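Local atomic coordinates of phospholipase C beta (Meleagris gallopavo, PDB entry 1JAD), a protein that belongs to the phospholipase C beta family, of which this C-terminal fragment forms an elongated bundle of long helices. Residues 225-228 with 229-232. Numbering follows the deposited sequence.
Sequences EKLK and TLTV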
# COMPACT_ATOMS: atom_id res chain seq x y z
N GLU A 225 -33.81 0.58 -3.10
CA GLU A 225 -34.83 0.27 -4.10
C GLU A 225 -35.72 -0.85 -3.58
O GLU A 225 -36.91 -0.65 -3.33
CB GLU A 225 -34.17 -0.14 -5.41
CG GLU A 225 -35.04 0.01 -6.65
CD GLU A 225 -36.30 -0.85 -6.63
OE1 GLU A 225 -37.14 -0.68 -5.72
OE2 GLU A 225 -36.46 -1.69 -7.55
N LYS A 226 -35.13 -2.04 -3.43
CA LYS A 226 -35.84 -3.22 -2.95
C LYS A 226 -36.81 -2.94 -1.81
O LYS A 226 -37.96 -3.40 -1.83
CB LYS A 226 -34.83 -4.27 -2.49
CG LYS A 226 -33.94 -4.81 -3.59
CD LYS A 226 -34.75 -5.58 -4.61
CE LYS A 226 -33.85 -6.21 -5.66
NZ LYS A 226 -34.63 -7.06 -6.61
N LEU A 227 -36.34 -2.18 -0.83
CA LEU A 227 -37.14 -1.85 0.34
C LEU A 227 -38.38 -0.99 0.03
O LEU A 227 -39.42 -1.13 0.67
CB LEU A 227 -36.26 -1.14 1.38
CG LEU A 227 -36.76 -1.12 2.82
CD1 LEU A 227 -36.81 -2.56 3.32
CD2 LEU A 227 -35.83 -0.30 3.70
N LYS A 228 -38.26 -0.11 -0.96
CA LYS A 228 -39.35 0.78 -1.34
C LYS A 228 -40.49 0.05 -2.06
O LYS A 228 -41.64 0.48 -2.01
CB LYS A 228 -38.79 1.93 -2.19
CG LYS A 228 -37.78 2.79 -1.41
CD LYS A 228 -36.87 3.64 -2.30
CE LYS A 228 -37.61 4.70 -3.08
NZ LYS A 228 -36.67 5.49 -3.92
N THR A 229 -40.17 -1.06 -2.71
CA THR A 229 -41.18 -1.84 -3.41
C THR A 229 -41.62 -3.03 -2.57
O THR A 229 -42.68 -3.61 -2.82
CB THR A 229 -40.67 -2.37 -4.75
OG1 THR A 229 -39.47 -3.12 -4.54
CG2 THR A 229 -40.41 -1.22 -5.72
N LEU A 230 -40.81 -3.39 -1.59
CA LEU A 230 -41.08 -4.52 -0.70
C LEU A 230 -42.52 -4.65 -0.22
O LEU A 230 -43.11 -5.72 -0.33
CB LEU A 230 -40.15 -4.46 0.52
CG LEU A 230 -40.32 -5.51 1.63
CD1 LEU A 230 -40.06 -6.91 1.09
CD2 LEU A 230 -39.35 -5.19 2.76
N THR A 231 -43.09 -3.56 0.30
CA THR A 231 -44.46 -3.59 0.81
C THR A 231 -45.51 -4.11 -0.18
O THR A 231 -46.44 -4.79 0.20
CB THR A 231 -44.90 -2.19 1.28
OG1 THR A 231 -44.07 -1.76 2.36
CG2 THR A 231 -46.35 -2.22 1.75
N VAL A 232 -45.34 -3.77 -1.46
CA VAL A 232 -46.27 -4.20 -2.50
C VAL A 232 -45.98 -5.62 -3.00
O VAL A 232 -46.89 -6.43 -3.16
CB VAL A 232 -46.24 -3.23 -3.72
CG1 VAL A 232 -47.04 -3.80 -4.87
CG2 VAL A 232 -46.81 -1.89 -3.32
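Thr229 lies one turn beyond Glu225 on the helix 161-245, and its methyl meets the glutamate's carboxylate. CB of Thr229 lies 4.0 Å from Glu225 OE1. From there the methyl Thr229 CG2 branches to within 3.3 Å of Glu225 OE1, a van der Waals contact. The hydroxyl Thr229 OG1, lodged between the backbone N and the carbonyl carbon of its own residue (chi1 55°), comes 3.1 Å from Lys226 O and is hydrogen-bonded to OE2 of Glu233, a turn further on. Threonine thus offers a methyl to one glutamate and a hydroxyl to the other. Glu225 reaches Thr229 because its CG runs anti to the backbone N (chi1 -158°) and the chain then bends at chi2, bringing the carboxylate across the threonine.

Around the helix from this polar group, the branched leucines meet where methyl CD1 of Leu227 touches CD2 of Leu230 at 3.7 Å. Their apolar ends fill this buried face without needing a hydrogen-bonding partner: both pack on Glu92 of the helix 75-155, Leu230 also on Ile88, while Leu227 touches Val180 of the second subunit.

The helix is locally distorted here. Thr229 N divides its weak bonding between an alpha-helical partner, Glu225 O, and a 3-10-like one, Lys226 O, each 3.3 Å away. Lys226 O also takes the ordinary alpha-helical bond from Leu230 N at 2.9 Å, weak and bent to 129°, so two N-H groups share one carbonyl oxygen. The chemistry is that of an amphipathic helix: the leucine side chains pack on helix 75-155, and Leu227 also on the second subunit, while threonine and glutamates make up its more polar side.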